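Local atomic coordinates of D-aminoacyl-tRNA deacylase 1 (Homo sapiens, PDB entry 2OKV), a protein that hydrolyses mischarged D-aminoacyl-tRNAs and glycyl-tRNA(Ala) as a homodimeric editing enzyme, and may also act in DNA replication. Residues Q6-S12 with V133-G139; L50-E56 with S66-Y72; I74-S78 with D124-G128. All blocks are in the same frame, centred on the assembly; numbering follows the deposited sequence.

Contact 1 of 3, residues Q6-S12 with V133-G139; sequences QRVTRAS and VHIQNDG
With CG trans to the backbone N (chi1 179°) and a single bend at chi3 (75°), the Arg7 side chain turns its guanidinium side-on to the main chain of Asp138. NE and NH2 both donate to one atom, the carbonyl O of Asp138, Arg7 NE at 2.8 Å; that oxygen lies almost in the guanidinium plane, while NH2 approaches from above the carbonyl plane. The Asp138 carboxylate makes a different kind of contact: Arg7 NE to Asp138 OD2 is 3.6 Å, a salt bridge by charge alone, since OD2 lies well out of the guanidinium plane and no N-H points at it. Asp138 N returns a nearly straight bond to Arg7 O (2.7 Å), and a water donates to both Val8 O and Asp138 OD2. Asp138 OD1 turns instead to Tyr130 and Gln132 of the second subunit.

The chain turns a corner at Thr9, passing from strand 2-8 of the mixed sheet to strand 10-15 of the three-stranded antiparallel sheet. Strand 133-137 therefore crosses 6-8 at 86° but pairs antiparallel with 10-12, where Ser12 and His134 exchange backbone bonds, His134 N to Ser12 O at 2.7 Å. The same strand 131-137 continues this sheet into the second subunit, and Gly139 begins the Gly-cisPro motif, which as in related deacylases probably enters the other subunit's active site and serves in excluding L-amino acids. Between the sheets Val8 CG1 meets Ile135 CG2 at 3.6 Å, the two side chains inclined to each other. The Thr9 and Asp138 side chains cross at about a right angle, Thr9 CG2 lying 3.4 Å from Asp138 CB.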
loop_
_atom_site.group_PDB
_atom_site.type_symbol
_atom_site.label_atom_id
_atom_site.label_comp_id
_atom_site.label_asym_id
_atom_site.label_seq_id
_atom_site.Cartn_x
_atom_site.Cartn_y
_atom_site.Cartn_z
ATOM N N GLN B 6 -5.108 -2.390 2.740
ATOM C CA GLN B 6 -5.943 -1.470 1.966
ATOM C C GLN B 6 -7.393 -1.923 2.032
ATOM O O GLN B 6 -7.684 -3.090 1.788
ATOM C CB GLN B 6 -5.475 -1.406 0.506
ATOM C CG GLN B 6 -4.090 -0.760 0.344
ATOM C CD GLN B 6 -3.591 -0.761 -1.093
ATOM O OE1 GLN B 6 -3.991 0.081 -1.908
ATOM N NE2 GLN B 6 -2.652 -1.681 -1.398
ATOM N N ARG B 7 -8.296 -1.004 2.354
ATOM C CA ARG B 7 -9.718 -1.329 2.387
ATOM C C ARG B 7 -10.197 -1.383 0.949
ATOM O O ARG B 7 -9.947 -0.461 0.184
ATOM C CB ARG B 7 -10.511 -0.271 3.162
ATOM C CG ARG B 7 -12.019 -0.537 3.203
ATOM C CD ARG B 7 -12.777 0.478 4.041
ATOM N NE ARG B 7 -12.906 1.762 3.353
ATOM C CZ ARG B 7 -13.530 2.824 3.847
ATOM N NH1 ARG B 7 -14.069 2.780 5.064
ATOM N NH2 ARG B 7 -13.598 3.944 3.127
ATOM N N VAL B 8 -10.902 -2.448 0.583
ATOM C CA VAL B 8 -11.308 -2.618 -0.821
ATOM C C VAL B 8 -12.822 -2.775 -1.019
ATOM O O VAL B 8 -13.521 -3.325 -0.134
ATOM C CB VAL B 8 -10.552 -3.798 -1.496
ATOM C CG1 VAL B 8 -9.042 -3.545 -1.498
ATOM C CG2 VAL B 8 -10.884 -5.139 -0.832
ATOM N N THR B 9 -13.339 -2.303 -2.162
ATOM C CA THR B 9 -14.692 -2.731 -2.522
ATOM C C THR B 9 -14.626 -4.078 -3.248
ATOM O O THR B 9 -15.569 -4.853 -3.195
ATOM C CB THR B 9 -15.567 -1.672 -3.278
ATOM O OG1 THR B 9 -15.495 -1.891 -4.676
ATOM C CG2 THR B 9 -15.171 -0.291 -2.955
ATOM N N ARG B 10 -13.481 -4.361 -3.874
ATOM C CA ARG B 10 -13.174 -5.673 -4.419
ATOM C C ARG B 10 -11.667 -5.791 -4.677
ATOM O O ARG B 10 -10.963 -4.799 -4.705
ATOM C CB ARG B 10 -13.977 -5.946 -5.708
ATOM C CG ARG B 10 -13.740 -4.930 -6.825
ATOM C CD ARG B 10 -14.562 -5.228 -8.088
ATOM N NE ARG B 10 -16.010 -5.228 -7.849
ATOM C CZ ARG B 10 -16.791 -4.146 -7.788
ATOM N NH1 ARG B 10 -16.288 -2.926 -7.953
ATOM N NH2 ARG B 10 -18.091 -4.291 -7.578
ATOM N N ALA B 11 -11.177 -7.006 -4.874
ATOM C CA ALA B 11 -9.759 -7.205 -5.140
ATOM C C ALA B 11 -9.590 -8.559 -5.779
ATOM O O ALA B 11 -10.406 -9.447 -5.562
ATOM C CB ALA B 11 -8.967 -7.122 -3.851
ATOM N N SER B 12 -8.541 -8.725 -6.574
ATOM C CA SER B 12 -8.283 -10.027 -7.179
ATOM C C SER B 12 -6.828 -10.175 -7.560
ATOM O O SER B 12 -6.086 -9.195 -7.626
ATOM C CB SER B 12 -9.163 -10.240 -8.412
ATOM O OG SER B 12 -8.927 -9.231 -9.367
ATOM N N VAL B 133 -2.081 -7.795 -8.892
ATOM C CA VAL B 133 -3.010 -7.705 -7.796
ATOM C C VAL B 133 -3.885 -6.497 -8.076
ATOM O O VAL B 133 -3.416 -5.357 -8.003
ATOM C CB VAL B 133 -2.264 -7.591 -6.433
ATOM C CG1 VAL B 133 -3.258 -7.733 -5.270
ATOM C CG2 VAL B 133 -1.155 -8.702 -6.364
ATOM N N HIS B 134 -5.134 -6.765 -8.462
ATOM C CA HIS B 134 -6.093 -5.720 -8.784
ATOM C C HIS B 134 -6.722 -5.270 -7.473
ATOM O O HIS B 134 -7.350 -6.047 -6.787
ATOM C CB HIS B 134 -7.164 -6.246 -9.758
ATOM C CG HIS B 134 -6.626 -6.625 -11.110
ATOM N ND1 HIS B 134 -5.841 -7.740 -11.319
ATOM C CD2 HIS B 134 -6.769 -6.038 -12.319
ATOM C CE1 HIS B 134 -5.513 -7.818 -12.597
ATOM N NE2 HIS B 134 -6.074 -6.803 -13.229
ATOM N N ILE B 135 -6.488 -4.023 -7.096
ATOM C CA ILE B 135 -6.924 -3.533 -5.805
ATOM C C ILE B 135 -7.841 -2.343 -6.024
ATOM O O ILE B 135 -7.381 -1.288 -6.479
ATOM C CB ILE B 135 -5.713 -3.124 -4.913
ATOM C CG1 ILE B 135 -4.778 -4.329 -4.720
ATOM C CG2 ILE B 135 -6.197 -2.589 -3.555
ATOM C CD1 ILE B 135 -3.488 -4.039 -3.981
ATOM N N GLN B 136 -9.132 -2.497 -5.713
ATOM C CA GLN B 136 -10.027 -1.340 -5.775
ATOM C C GLN B 136 -10.114 -0.726 -4.380
ATOM O O GLN B 136 -10.979 -1.095 -3.570
ATOM C CB GLN B 136 -11.411 -1.683 -6.355
ATOM C CG GLN B 136 -12.255 -0.404 -6.611
ATOM C CD GLN B 136 -13.639 -0.642 -7.185
ATOM O OE1 GLN B 136 -14.614 0.049 -6.805
ATOM N NE2 GLN B 136 -13.747 -1.589 -8.106
ATOM N N ASN B 137 -9.178 0.188 -4.105
ATOM C CA ASN B 137 -9.026 0.777 -2.786
ATOM C C ASN B 137 -10.191 1.740 -2.522
ATOM O O ASN B 137 -10.351 2.732 -3.227
ATOM C CB ASN B 137 -7.667 1.480 -2.683
ATOM C CG ASN B 137 -7.313 1.892 -1.244
ATOM O OD1 ASN B 137 -8.173 2.276 -0.469
ATOM N ND2 ASN B 137 -6.037 1.793 -0.895
ATOM N N ASP B 138 -10.990 1.414 -1.509
ATOM C CA ASP B 138 -12.258 2.099 -1.193
ATOM C C ASP B 138 -12.035 3.251 -0.225
ATOM O O ASP B 138 -11.953 3.036 0.991
ATOM C CB ASP B 138 -13.206 1.068 -0.594
ATOM C CG ASP B 138 -14.541 1.629 -0.220
ATOM O OD1 ASP B 138 -14.994 2.617 -0.832
ATOM O OD2 ASP B 138 -15.154 1.036 0.690
ATOM N N GLY B 139 -11.907 4.467 -0.775
ATOM C CA GLY B 139 -11.744 5.674 0.039
ATOM C C GLY B 139 -10.858 6.759 -0.560
ATOM O O GLY B 139 -11.334 7.858 -0.865
HETATM O O HOH W 1 -15.087 -1.706 1.535
#

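Contact 2 of 3, residues L50-E56 with S66-Y72; sequences LNLRVFE and SVMDKQY
Phe55 presents one ring face to the edge of Tyr72 in a T-shaped (edge-to-face) pair, with planes at 83° and centroids 5.2 Å apart. The contact packs the short helical turn 67-70 and the residues after it against the short strand around 53-55. The turn opens with a capping box, in which Asp69 N donates to Ser66 OG and Ser66 N to Asp69 OD2, and ends in a Schellman motif with Gln71 as the C-prime residue.

Tyr72 CD1 stands over the Phe55 face, offset toward the ring's rim, and Val54 CG1 packs over the centre of the opposite face, leaving the phenyl sandwiched. Phe55 CE1 also reaches Val67 CA at 3.6 Å. Folded at chi2 and chi3 (-63° and -82°), Lys70 runs past Phe55, with CG 3.7 Å from Phe55 CB, while its own CB lies over the Tyr72 ring. At the other end of the contact, Leu50 CD2 meets Met68 CG at 3.8 Å, and Leu50 also packs on Leu113 and Thr116 of helix 99-116. One water accepts from Val67 N and donates to Leu52 O. Beyond Phe55, Lys70 NZ donates to Glu56 O at 3.1 Å, nearly in line with the carbonyl bond.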
loop_
_atom_site.group_PDB
_atom_site.type_symbol
_atom_site.label_atom_id
_atom_site.label_comp_id
_atom_site.label_asym_id
_atom_site.label_seq_id
_atom_site.Cartn_x
_atom_site.Cartn_y
_atom_site.Cartn_z
ATOM N N LEU B 50 -7.103 -8.783 11.910
ATOM C CA LEU B 50 -8.477 -9.215 12.126
ATOM C C LEU B 50 -9.282 -8.215 12.940
ATOM O O LEU B 50 -10.500 -8.115 12.789
ATOM C CB LEU B 50 -8.506 -10.598 12.799
ATOM C CG LEU B 50 -8.098 -11.768 11.893
ATOM C CD1 LEU B 50 -8.095 -13.060 12.686
ATOM C CD2 LEU B 50 -9.036 -11.909 10.716
ATOM N N ASN B 51 -8.590 -7.467 13.792
ATOM C CA ASN B 51 -9.241 -6.510 14.688
ATOM C C ASN B 51 -9.173 -5.031 14.248
ATOM O O ASN B 51 -9.765 -4.147 14.887
ATOM C CB ASN B 51 -8.731 -6.757 16.107
ATOM C CG ASN B 51 -9.145 -8.152 16.634
ATOM O OD1 ASN B 51 -10.295 -8.346 17.069
ATOM N ND2 ASN B 51 -8.217 -9.139 16.575
ATOM N N LEU B 52 -8.489 -4.776 13.130
ATOM C CA LEU B 52 -8.317 -3.427 12.595
ATOM C C LEU B 52 -9.656 -2.811 12.152
ATOM O O LEU B 52 -10.297 -3.298 11.209
ATOM C CB LEU B 52 -7.366 -3.471 11.399
ATOM C CG LEU B 52 -6.489 -2.287 10.946
ATOM C CD1 LEU B 52 -6.483 -2.187 9.430
ATOM C CD2 LEU B 52 -6.786 -0.971 11.597
ATOM N N ARG B 53 -10.032 -1.723 12.809
ATOM C CA ARG B 53 -11.323 -1.057 12.593
ATOM C C ARG B 53 -11.265 -0.060 11.433
ATOM O O ARG B 53 -11.035 1.141 11.625
ATOM C CB ARG B 53 -11.767 -0.316 13.855
ATOM C CG ARG B 53 -12.182 -1.174 15.053
ATOM C CD ARG B 53 -12.300 -0.264 16.322
ATOM N NE ARG B 53 -13.499 -0.539 17.103
ATOM C CZ ARG B 53 -14.382 0.382 17.505
ATOM N NH1 ARG B 53 -14.220 1.676 17.214
ATOM N NH2 ARG B 53 -15.444 0.008 18.201
ATOM N N VAL B 54 -11.518 -0.567 10.238
ATOM C CA VAL B 54 -11.398 0.215 9.029
ATOM C C VAL B 54 -12.770 0.439 8.355
ATOM O O VAL B 54 -12.889 1.170 7.364
ATOM C CB VAL B 54 -10.351 -0.497 8.137
ATOM C CG1 VAL B 54 -10.928 -1.019 6.842
ATOM C CG2 VAL B 54 -9.104 0.330 7.992
ATOM N N PHE B 55 -13.805 -0.178 8.925
ATOM C CA PHE B 55 -15.157 -0.123 8.354
ATOM C C PHE B 55 -16.135 0.705 9.179
ATOM O O PHE B 55 -15.934 0.905 10.380
ATOM C CB PHE B 55 -15.694 -1.543 8.131
ATOM C CG PHE B 55 -14.842 -2.358 7.196
ATOM C CD1 PHE B 55 -13.926 -3.289 7.691
ATOM C CD2 PHE B 55 -14.930 -2.169 5.815
ATOM C CE1 PHE B 55 -13.100 -4.020 6.815
ATOM C CE2 PHE B 55 -14.114 -2.906 4.928
ATOM C CZ PHE B 55 -13.193 -3.825 5.439
ATOM N N GLU B 56 -17.189 1.189 8.516
ATOM C CA GLU B 56 -18.263 1.948 9.175
ATOM C C GLU B 56 -19.322 1.026 9.798
ATOM O O GLU B 56 -19.493 -0.109 9.352
ATOM C CB GLU B 56 -18.967 2.867 8.169
ATOM C CG GLU B 56 -18.069 3.817 7.390
ATOM C CD GLU B 56 -18.818 4.545 6.261
ATOM O OE1 GLU B 56 -20.059 4.390 6.144
ATOM O OE2 GLU B 56 -18.161 5.280 5.489
ATOM N N SER B 66 -14.331 -3.979 12.430
ATOM C CA SER B 66 -13.257 -4.712 11.732
ATOM C C SER B 66 -13.812 -5.573 10.595
ATOM O O SER B 66 -15.022 -5.737 10.468
ATOM C CB SER B 66 -12.535 -5.607 12.718
ATOM O OG SER B 66 -13.412 -6.620 13.192
ATOM N N VAL B 67 -12.918 -6.160 9.801
ATOM C CA VAL B 67 -13.301 -7.100 8.753
ATOM C C VAL B 67 -14.172 -8.241 9.332
ATOM O O VAL B 67 -15.116 -8.690 8.688
ATOM C CB VAL B 67 -12.032 -7.625 7.986
ATOM C CG1 VAL B 67 -11.220 -8.602 8.845
ATOM C CG2 VAL B 67 -12.400 -8.251 6.636
ATOM N N MET B 68 -13.859 -8.688 10.546
ATOM C CA MET B 68 -14.586 -9.792 11.178
ATOM C C MET B 68 -15.966 -9.356 11.665
ATOM O O MET B 68 -16.923 -10.128 11.587
ATOM C CB MET B 68 -13.809 -10.371 12.361
ATOM C CG MET B 68 -12.583 -11.152 11.993
ATOM S SD MET B 68 -12.025 -12.235 13.322
ATOM C CE MET B 68 -13.542 -12.857 14.048
ATOM N N ASP B 69 -16.055 -8.131 12.186
ATOM C CA ASP B 69 -17.342 -7.539 12.567
ATOM C C ASP B 69 -18.294 -7.505 11.376
ATOM O O ASP B 69 -19.499 -7.740 11.529
ATOM C CB ASP B 69 -17.156 -6.108 13.088
ATOM C CG ASP B 69 -16.436 -6.054 14.420
ATOM O OD1 ASP B 69 -16.552 -7.023 15.205
ATOM O OD2 ASP B 69 -15.751 -5.043 14.679
ATOM N N LYS B 70 -17.742 -7.195 10.198
ATOM C CA LYS B 70 -18.526 -7.044 8.975
ATOM C C LYS B 70 -18.754 -8.369 8.253
ATOM O O LYS B 70 -19.561 -8.438 7.315
ATOM C CB LYS B 70 -17.841 -6.062 8.012
ATOM C CG LYS B 70 -17.649 -4.651 8.536
ATOM C CD LYS B 70 -18.986 -3.967 8.830
ATOM C CE LYS B 70 -19.619 -3.386 7.571
ATOM N NZ LYS B 70 -20.837 -2.575 7.945
ATOM N N GLN B 71 -18.051 -9.413 8.698
ATOM C CA GLN B 71 -17.998 -10.690 8.003
ATOM C C GLN B 71 -17.594 -10.459 6.545
ATOM O O GLN B 71 -18.175 -11.027 5.627
ATOM C CB GLN B 71 -19.325 -11.461 8.122
ATOM C CG GLN B 71 -19.694 -11.878 9.552
ATOM C CD GLN B 71 -18.987 -13.154 10.032
ATOM O OE1 GLN B 71 -18.343 -13.154 11.087
ATOM N NE2 GLN B 71 -19.121 -14.250 9.268
ATOM N N TYR B 72 -16.587 -9.605 6.359
ATOM C CA TYR B 72 -16.066 -9.285 5.043
ATOM C C TYR B 72 -14.869 -10.198 4.739
ATOM O O TYR B 72 -14.505 -11.053 5.556
ATOM C CB TYR B 72 -15.689 -7.799 4.950
ATOM C CG TYR B 72 -16.853 -6.841 4.700
ATOM C CD1 TYR B 72 -16.667 -5.455 4.766
ATOM C CD2 TYR B 72 -18.134 -7.313 4.392
ATOM C CE1 TYR B 72 -17.716 -4.566 4.521
ATOM C CE2 TYR B 72 -19.199 -6.431 4.161
ATOM C CZ TYR B 72 -18.975 -5.061 4.220
ATOM O OH TYR B 72 -20.019 -4.186 3.983
HETATM O O HOH W 2 -12.963 -8.032 15.461
HETATM O O HOH W 3 -10.061 -5.668 9.875
#

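Contact 3 of 3, residues I74-S78 with D124-G128; sequences ILCVS and DGKFG
Asp124 and Ser78 bury more surface than any other residues of this contact, each meeting the other segment in a different way, with Phe127 next. Asp124 forms a parallel beta bridge with Cys76, their CA atoms 5.0 Å apart and their side chains on the same face of the sheet. The Cys76 carbonyl serves both neighbours along the second segment: Gly125 N donates to Cys76 O at 3.1 Å with an angle of 144° at the hydrogen, and Asp124 CA makes a CA-H...O contact to that oxygen. Asp124 CG is trans to the backbone N (chi1 -174°), which carries the carboxylate back toward strand 73-78. There Asp124 OD1 lies 3.1 Å from Cys76 O; as both are acceptors, this is proximity without a bond. OD1 finds its partners in the hydroxyl of Tyr106 and in a water, which donates to Asp124 OD1 at 3.2 Å and is also hydrogen-bonded to Ser78 OG at 2.8 Å. The water thus joins the two residues where their side chains do not meet directly.

Ser78 has OG between its backbone N and carbonyl carbon (chi1 37°). From there OG approaches Phe127 CD1 at 3.3 Å, obliquely to the ring, and Ser78 CB lies 3.7 Å from both Phe127 CD1 and CE1. By this point the second segment has left the strand and continues as loop.

The bridge attaches strand 122-124, outermost in this chain's mixed sheet, to strand 73-78, whose other neighbour there is strand 26-32. Tyr106, Leu110 and Leu113 of helix 99-116 cover the face bearing Cys76 and Asp124. Leu75 packs instead on strands 10-15 and 18-23, while Val77 reaches Val13 of the same chain and Pro140 of the second subunit.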
loop_
_atom_site.group_PDB
_atom_site.type_symbol
_atom_site.label_atom_id
_atom_site.label_comp_id
_atom_site.label_asym_id
_atom_site.label_seq_id
_atom_site.Cartn_x
_atom_site.Cartn_y
_atom_site.Cartn_z
ATOM N N ILE B 74 -10.814 -11.204 3.178
ATOM C CA ILE B 74 -9.425 -10.773 3.267
ATOM C C ILE B 74 -8.667 -11.427 2.111
ATOM O O ILE B 74 -8.727 -12.633 1.939
ATOM C CB ILE B 74 -8.752 -11.213 4.597
ATOM C CG1 ILE B 74 -9.514 -10.663 5.811
ATOM C CG2 ILE B 74 -7.261 -10.806 4.608
ATOM C CD1 ILE B 74 -9.046 -11.213 7.145
ATOM N N LEU B 75 -7.999 -10.613 1.304
ATOM C CA LEU B 75 -7.065 -11.115 0.304
ATOM C C LEU B 75 -5.640 -10.844 0.793
ATOM O O LEU B 75 -5.237 -9.691 0.909
ATOM C CB LEU B 75 -7.301 -10.422 -1.046
ATOM C CG LEU B 75 -6.304 -10.711 -2.183
ATOM C CD1 LEU B 75 -6.365 -12.177 -2.569
ATOM C CD2 LEU B 75 -6.565 -9.802 -3.405
ATOM N N CYS B 76 -4.884 -11.899 1.094
ATOM C CA CYS B 76 -3.478 -11.737 1.521
ATOM C C CYS B 76 -2.535 -12.075 0.389
ATOM O O CYS B 76 -2.697 -13.090 -0.311
ATOM C CB CYS B 76 -3.095 -12.623 2.720
ATOM S SG CYS B 76 -4.194 -12.545 4.073
ATOM N N VAL B 77 -1.520 -11.241 0.222
ATOM C CA VAL B 77 -0.480 -11.521 -0.762
ATOM C C VAL B 77 0.868 -11.283 -0.102
ATOM O O VAL B 77 1.050 -10.287 0.593
ATOM C CB VAL B 77 -0.636 -10.644 -2.023
ATOM C CG1 VAL B 77 0.464 -10.961 -3.044
ATOM C CG2 VAL B 77 -2.000 -10.865 -2.652
ATOM N N SER B 78 1.798 -12.212 -0.311
ATOM C CA SER B 78 3.154 -12.098 0.223
ATOM C C SER B 78 3.915 -11.026 -0.545
ATOM O O SER B 78 3.876 -10.997 -1.774
ATOM C CB SER B 78 3.868 -13.441 0.081
ATOM O OG SER B 78 3.444 -14.022 -1.155
ATOM N N ASP B 124 -5.846 -15.979 -1.096
ATOM C CA ASP B 124 -4.413 -15.827 -1.212
ATOM C C ASP B 124 -4.042 -15.516 -2.662
ATOM O O ASP B 124 -4.796 -15.828 -3.600
ATOM C CB ASP B 124 -3.750 -17.144 -0.755
ATOM C CG ASP B 124 -2.224 -17.075 -0.701
ATOM O OD1 ASP B 124 -1.629 -15.967 -0.640
ATOM O OD2 ASP B 124 -1.618 -18.157 -0.705
ATOM N N GLY B 125 -2.869 -14.922 -2.850
ATOM C CA GLY B 125 -2.249 -14.894 -4.165
ATOM C C GLY B 125 -1.602 -16.242 -4.416
ATOM O O GLY B 125 -2.018 -17.260 -3.844
ATOM N N LYS B 126 -0.569 -16.252 -5.259
ATOM C CA LYS B 126 0.233 -17.450 -5.501
ATOM C C LYS B 126 1.680 -17.111 -5.147
ATOM O O LYS B 126 2.365 -16.418 -5.901
ATOM C CB LYS B 126 0.103 -17.929 -6.962
ATOM C CG LYS B 126 0.856 -19.238 -7.247
ATOM C CD LYS B 126 0.394 -20.001 -8.523
ATOM C CE LYS B 126 0.249 -19.108 -9.761
ATOM N NZ LYS B 126 -0.112 -19.885 -11.017
ATOM N N PHE B 127 2.124 -17.599 -3.987
ATOM C CA PHE B 127 3.416 -17.209 -3.386
ATOM C C PHE B 127 4.619 -16.945 -4.324
ATOM O O PHE B 127 5.275 -15.924 -4.207
ATOM C CB PHE B 127 3.839 -18.178 -2.270
ATOM C CG PHE B 127 5.072 -17.729 -1.532
ATOM C CD1 PHE B 127 4.965 -16.895 -0.421
ATOM C CD2 PHE B 127 6.338 -18.113 -1.968
ATOM C CE1 PHE B 127 6.092 -16.448 0.248
ATOM C CE2 PHE B 127 7.486 -17.675 -1.298
ATOM C CZ PHE B 127 7.361 -16.843 -0.186
ATOM N N GLY B 128 4.939 -17.830 -5.233
ATOM C CA GLY B 128 6.172 -17.566 -6.010
ATOM C C GLY B 128 6.030 -16.704 -7.263
ATOM O O GLY B 128 7.029 -16.368 -7.923
HETATM O O HOH W 4 0.896 -14.736 -2.092
#

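Overall arrangement
From the N terminus, segment 6-12 leaves strand 2-8 for the three-stranded sheet and pairs with 133-139, so contact 1 closes a loop of 120 residues that encloses the other two. Contact 2 closes first, a short loop joining the end of helix 39-51 and strand 53-55 to helix 67-70. The chain then enters strand 73-78, which contact 3 ties to the end of strand 122-124 after helix 99-116. Contacts 2 and 3 follow in series without crossing. Arg7 of contact 1 reaches Val54 and Phe55; Ala11 packs on Leu75, and Ile74 meets Leu50 and Val67, linking the mixed sheet, the three-stranded sheet and the helical turn 67-70.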